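Local coordinates for TetR/AcrR family transcriptional regulator (Bradyrhizobium diazoefficiens, PDB 6G8G), which probably represses transcription as a TetR-family DNA-binding regulator that responds to flavonoids, held here in complex with genistein, at residues Asp99-Tyr104 with Ser173-Glu178; Gly138-Ile143 with Asp163-Ala168. All coordinates share one frame; numbering follows the deposited sequence.

Overall arrangement
From the N terminus, the chain passes the TetR-type DNA-binding region and enters helix 93-109, which supplies the first half of contact 1. Helices 114-121 and 128-137 follow before G138 and the first turn of helix 139-155 provide residues 138-143, the first half of contact 2. A loop after that helix leads into helix 164-176, whose first turn closes contact 2 and whose last turn, with the residues just after it, closes contact 1. Contact 2 is therefore nested within the loop of contact 1, their centres about 12 Å apart. F100 and Y104 both pack on T142, joining the two directly. Together they tie helices 93-109, 139-155 and 164-176 into the regulatory domain, and both also touch the second subunit.

Contact 1. Residues Asp99-Tyr104 with Ser173-Glu178; sequences DFARQY and SLVRGE
Y104 and R176 make the polar link between helix 93-109 and the end of helix 164-176. NH1 of R176 donates to OH of Y104 at 2.9 Å, with an N-H...O angle of 151°. The hydroxyl lies close to the guanidinium plane and meets the group at its edge, while the ring and guanidinium planes are turned 71° against each other. R176 leaves its helix with CG anti to the backbone N (chi1 -178°), and a bend at chi3 folds the guanidinium back, setting one of its faces above CA of S173. The side chain of R176 also comes within about 4 Å of genistein, so the bond lies beside the flavonoid pocket. Without the guanidinium, as with an alanine here, the Y104 hydroxyl would probably lose this donor and the ring be less firmly fixed in its rotation.

The apolar part is built on V175. Its CG2 lies 4.1 Å from CB of A101, where the two backbones come closest, with CA atoms 6.9 Å apart. CG1, the other branch, approaches CD2 at the edge of the Y104 ring at 4.2 Å.

Neighbouring helices pack against this pairing: A101 also packs on I199 of helix 192-210, and Y104 on T142 of helix 139-155. F108, one helical turn further on and part of the genistein pocket, meets the Y104 ring edge-to-face. Beyond helix 164-176 lies the second subunit, where L174 packs on its counterpart and R176 NH2 makes a weak hydrogen bond to G177 O of that subunit.

Contact 2. Residues Gly138-Ile143 with Asp163-Ala168; sequences GPEATI and DPMEAA
I143 and the selenomethionine M165 cross at about a right angle and form the centre of this apolar contact. CG2 of I143 carries it: the methyl is 3.7 Å from CE, the terminal methyl of M165, and 4.0 Å from CB of A168. Because CG2 stands anti to the backbone N while CG1 is anti to the carbonyl carbon (chi1 -70°), the short branch is the one set against helix 164-176. The CB of A168 also approaches the backbone carbonyl oxygen of I143, at 3.5 Å. Here the CA atoms of I143 and A168 are 5.6 Å apart, a short spacing permitted by the small alanine side chain.

M165 does not start out directed at the other helix; its end reaches back. The chain runs on from CG and bends at chi3 (62°), carrying CE past the selenium to I143. The same methyl meets the aliphatic part of E140, with CG of the glutamate 4.2 Å away. E140 and M165 lie obliquely to each other, and the carboxylate of E140 continues beyond this point, with a long, weak ion pair to R144.

At the start of its helix, D163 is the N-cap. Its carboxylate receives weak bonds from two backbone amides, OD1 from N of M165 and OD2 from N of E166, capping the turn that presents M165.

Helices 139-155 and 164-176, both of the AefR-like C-terminal domain of this TetR-family protein, meet here through their first turns, whose short axes make an angle of 111° and approach to 10.3 Å. Further along helix 164-176, N169 and L172 extend the packing around I143, while P164 and M165 pack on A147 of helix 139-155. E178 of the second subunit also packs against I143, bringing the junction to the dimer interface.

Contact 1. Residues Asp99-Tyr104 with Ser173-Glu178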
loop_
_atom_site.group_PDB
_atom_site.type_symbol
_atom_site.label_atom_id
_atom_site.label_comp_id
_atom_site.label_asym_id
_atom_site.label_seq_id
_atom_site.Cartn_x
_atom_site.Cartn_y
_atom_site.Cartn_z
ATOM N N ASP A 99 19.762 0.962 -9.604
ATOM C CA ASP A 99 19.080 0.786 -10.890
ATOM C C ASP A 99 17.788 -0.062 -10.727
ATOM O O ASP A 99 16.743 0.236 -11.293
ATOM C CB ASP A 99 20.050 0.182 -11.907
ATOM C CG ASP A 99 19.415 -0.025 -13.287
ATOM O OD1 ASP A 99 18.647 0.864 -13.741
ATOM O OD2 ASP A 99 19.657 -1.086 -13.911
ATOM N N PHE A 100 17.867 -1.092 -9.910
ATOM C CA PHE A 100 16.718 -1.932 -9.680
ATOM C C PHE A 100 15.620 -1.120 -9.006
ATOM O O PHE A 100 14.456 -1.161 -9.397
ATOM C CB PHE A 100 17.131 -3.121 -8.811
ATOM C CG PHE A 100 16.063 -4.164 -8.667
ATOM C CD1 PHE A 100 15.966 -5.200 -9.581
ATOM C CD2 PHE A 100 15.150 -4.108 -7.639
ATOM C CE1 PHE A 100 14.984 -6.165 -9.471
ATOM C CE2 PHE A 100 14.172 -5.081 -7.516
ATOM C CZ PHE A 100 14.079 -6.107 -8.437
ATOM N N ALA A 101 16.009 -0.367 -7.986
ATOM C CA ALA A 101 15.071 0.498 -7.315
ATOM C C ALA A 101 14.408 1.438 -8.296
ATOM O O ALA A 101 13.202 1.591 -8.283
ATOM C CB ALA A 101 15.774 1.288 -6.236
ATOM N N ARG A 102 15.192 2.072 -9.148
ATOM C CA ARG A 102 14.615 3.040 -10.072
ATOM C C ARG A 102 13.549 2.395 -10.926
ATOM O O ARG A 102 12.508 2.961 -11.118
ATOM C CB ARG A 102 15.697 3.679 -10.936
ATOM C CG ARG A 102 15.242 4.937 -11.665
ATOM C CD ARG A 102 16.362 5.591 -12.489
ATOM N NE ARG A 102 17.513 6.086 -11.694
ATOM C CZ ARG A 102 18.675 5.448 -11.520
ATOM N NH1 ARG A 102 18.914 4.255 -12.063
ATOM N NH2 ARG A 102 19.621 6.004 -10.784
ATOM N N GLN A 103 13.782 1.187 -11.420
ATOM C CA GLN A 103 12.792 0.565 -12.315
ATOM C C GLN A 103 11.577 0.158 -11.520
ATOM O O GLN A 103 10.465 0.271 -11.995
ATOM C CB GLN A 103 13.374 -0.625 -13.085
ATOM C CG GLN A 103 14.529 -0.301 -14.062
ATOM C CD GLN A 103 14.374 1.012 -14.810
ATOM O OE1 GLN A 103 15.257 1.891 -14.737
ATOM N NE2 GLN A 103 13.254 1.175 -15.509
ATOM N N TYR A 104 11.794 -0.267 -10.281
ATOM C CA TYR A 104 10.701 -0.658 -9.372
ATOM C C TYR A 104 9.739 0.484 -9.102
ATOM O O TYR A 104 8.533 0.324 -9.198
ATOM C CB TYR A 104 11.307 -1.102 -8.060
ATOM C CG TYR A 104 10.349 -1.541 -7.026
ATOM C CD1 TYR A 104 9.464 -2.569 -7.275
ATOM C CD2 TYR A 104 10.342 -0.965 -5.795
ATOM C CE1 TYR A 104 8.581 -3.005 -6.309
ATOM C CE2 TYR A 104 9.457 -1.376 -4.808
ATOM C CZ TYR A 104 8.589 -2.408 -5.061
ATOM O OH TYR A 104 7.682 -2.782 -4.101
ATOM N N SER A 173 10.510 -2.294 0.822
ATOM C CA SER A 173 9.743 -1.465 1.753
ATOM C C SER A 173 10.416 -0.112 2.025
ATOM O O SER A 173 9.736 0.886 2.078
ATOM C CB SER A 173 9.525 -2.186 3.054
ATOM O OG SER A 173 8.852 -3.396 2.773
ATOM N N LEU A 174 11.737 -0.075 2.138
ATOM C CA LEU A 174 12.408 1.184 2.386
ATOM C C LEU A 174 12.277 2.159 1.233
ATOM O O LEU A 174 11.972 3.317 1.422
ATOM C CB LEU A 174 13.874 0.970 2.662
ATOM C CG LEU A 174 14.084 0.313 4.011
ATOM C CD1 LEU A 174 15.495 -0.214 4.123
ATOM C CD2 LEU A 174 13.790 1.309 5.129
ATOM N N VAL A 175 12.499 1.669 0.038
ATOM C CA VAL A 175 12.578 2.484 -1.152
ATOM C C VAL A 175 11.192 2.950 -1.532
ATOM O O VAL A 175 10.983 4.064 -1.998
ATOM C CB VAL A 175 13.223 1.632 -2.252
ATOM C CG1 VAL A 175 12.575 1.854 -3.596
ATOM C CG2 VAL A 175 14.695 1.940 -2.321
ATOM N N ARG A 176 10.243 2.050 -1.358
ATOM C CA ARG A 176 8.846 2.315 -1.680
ATOM C C ARG A 176 8.286 3.283 -0.666
ATOM O O ARG A 176 7.564 4.184 -0.995
ATOM C CB ARG A 176 8.104 0.972 -1.596
ATOM C CG ARG A 176 6.651 0.990 -1.939
ATOM C CD ARG A 176 6.139 -0.422 -2.050
ATOM N NE ARG A 176 6.032 -1.061 -0.752
ATOM C CZ ARG A 176 6.604 -2.206 -0.407
ATOM N NH1 ARG A 176 7.359 -2.873 -1.254
ATOM N NH2 ARG A 176 6.412 -2.693 0.797
ATOM N N GLY A 177 8.627 3.046 0.589
ATOM C CA GLY A 177 8.142 3.805 1.713
ATOM C C GLY A 177 6.671 4.091 1.655
ATOM O O GLY A 177 5.833 3.206 1.715
ATOM N N GLU A 178 6.407 5.359 1.456
ATOM C CA GLU A 178 5.126 5.958 1.632
ATOM C C GLU A 178 4.503 6.294 0.273
ATOM O O GLU A 178 3.397 6.816 0.214
ATOM C CB GLU A 178 5.403 7.278 2.305
ATOM C CG GLU A 178 4.598 7.605 3.512
ATOM C CD GLU A 178 4.792 9.078 3.877
ATOM O OE1 GLU A 178 5.650 9.789 3.257
ATOM O OE2 GLU A 178 4.054 9.509 4.793
#

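Contact 2. Residues Gly138-Ile143 with Asp163-Ala168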
loop_
_atom_site.group_PDB
_atom_site.type_symbol
_atom_site.label_atom_id
_atom_site.label_comp_id
_atom_site.label_asym_id
_atom_site.label_seq_id
_atom_site.Cartn_x
_atom_site.Cartn_y
_atom_site.Cartn_z
ATOM N N GLY A 138 3.448 -11.229 -9.347
ATOM C CA GLY A 138 3.942 -9.843 -9.442
ATOM C C GLY A 138 4.853 -9.451 -8.276
ATOM O O GLY A 138 6.040 -9.724 -8.273
ATOM N N PRO A 139 4.285 -8.859 -7.243
ATOM C CA PRO A 139 5.013 -8.434 -6.072
ATOM C C PRO A 139 5.976 -9.478 -5.522
ATOM O O PRO A 139 7.144 -9.170 -5.278
ATOM C CB PRO A 139 3.899 -8.179 -5.067
ATOM C CG PRO A 139 2.759 -7.748 -5.884
ATOM C CD PRO A 139 2.855 -8.511 -7.171
ATOM N N GLU A 140 5.506 -10.701 -5.292
ATOM C CA GLU A 140 6.400 -11.694 -4.709
ATOM C C GLU A 140 7.486 -12.049 -5.700
ATOM O O GLU A 140 8.598 -12.358 -5.321
ATOM C CB GLU A 140 5.659 -12.938 -4.235
ATOM C CG GLU A 140 6.497 -13.746 -3.270
ATOM C CD GLU A 140 5.751 -14.871 -2.583
ATOM O OE1 GLU A 140 5.416 -14.730 -1.364
ATOM O OE2 GLU A 140 5.528 -15.898 -3.255
ATOM N N ALA A 141 7.167 -12.007 -6.978
ATOM C CA ALA A 141 8.176 -12.311 -7.994
ATOM C C ALA A 141 9.299 -11.302 -7.968
ATOM O O ALA A 141 10.476 -11.658 -8.093
ATOM C CB ALA A 141 7.552 -12.347 -9.374
ATOM N N THR A 142 8.933 -10.045 -7.814
ATOM C CA THR A 142 9.920 -9.000 -7.668
ATOM C C THR A 142 10.826 -9.256 -6.474
ATOM O O THR A 142 12.048 -9.130 -6.552
ATOM C CB THR A 142 9.242 -7.639 -7.486
ATOM O OG1 THR A 142 8.480 -7.343 -8.653
ATOM C CG2 THR A 142 10.273 -6.555 -7.295
ATOM N N ILE A 143 10.235 -9.615 -5.353
ATOM C CA ILE A 143 11.055 -9.949 -4.199
ATOM C C ILE A 143 12.054 -11.080 -4.515
ATOM O O ILE A 143 13.228 -10.962 -4.202
ATOM C CB ILE A 143 10.169 -10.349 -3.013
ATOM C CG1 ILE A 143 9.423 -9.135 -2.467
ATOM C CG2 ILE A 143 10.985 -10.994 -1.899
ATOM C CD1 ILE A 143 8.337 -9.493 -1.456
ATOM N N ASP A 163 18.370 -13.966 5.868
ATOM C CA ASP A 163 17.439 -14.466 4.822
ATOM C C ASP A 163 17.293 -13.480 3.657
ATOM O O ASP A 163 16.958 -12.309 3.858
ATOM C CB ASP A 163 16.051 -14.798 5.421
ATOM C CG ASP A 163 14.987 -15.120 4.352
ATOM O OD1 ASP A 163 15.307 -15.770 3.325
ATOM O OD2 ASP A 163 13.811 -14.749 4.561
ATOM N N PRO A 164 17.551 -13.945 2.441
ATOM C CA PRO A 164 17.546 -13.072 1.276
ATOM C C PRO A 164 16.176 -12.506 0.892
ATOM O O PRO A 164 16.093 -11.364 0.448
ATOM C CB PRO A 164 18.083 -13.971 0.166
ATOM C CG PRO A 164 17.871 -15.361 0.652
ATOM C CD PRO A 164 18.084 -15.269 2.120
HETATM N N MSE A 165 15.112 -13.257 1.114
HETATM C CA MSE A 165 13.771 -12.727 0.844
HETATM C C MSE A 165 13.402 -11.656 1.844
HETATM O O MSE A 165 12.880 -10.616 1.479
HETATM C CB MSE A 165 12.779 -13.872 0.823
HETATM C CG MSE A 165 13.011 -14.597 -0.491
HETATM SE SE MSE A 165 11.471 -15.739 -0.946
HETATM C CE MSE A 165 10.013 -14.443 -1.120
ATOM N N GLU A 166 13.677 -11.910 3.113
ATOM C CA GLU A 166 13.456 -10.933 4.122
ATOM C C GLU A 166 14.198 -9.671 3.729
ATOM O O GLU A 166 13.647 -8.588 3.789
ATOM C CB GLU A 166 13.911 -11.485 5.483
ATOM C CG GLU A 166 13.698 -10.556 6.682
ATOM C CD GLU A 166 13.902 -11.231 8.036
ATOM O OE1 GLU A 166 15.050 -11.669 8.344
ATOM O OE2 GLU A 166 12.887 -11.330 8.774
ATOM N N ALA A 167 15.449 -9.806 3.317
ATOM C CA ALA A 167 16.260 -8.620 3.015
ATOM C C ALA A 167 15.755 -7.917 1.787
ATOM O O ALA A 167 15.743 -6.703 1.724
ATOM C CB ALA A 167 17.707 -8.988 2.833
ATOM N N ALA A 168 15.332 -8.678 0.803
ATOM C CA ALA A 168 14.794 -8.078 -0.402
ATOM C C ALA A 168 13.565 -7.275 -0.041
ATOM O O ALA A 168 13.386 -6.144 -0.480
ATOM C CB ALA A 168 14.453 -9.154 -1.418
#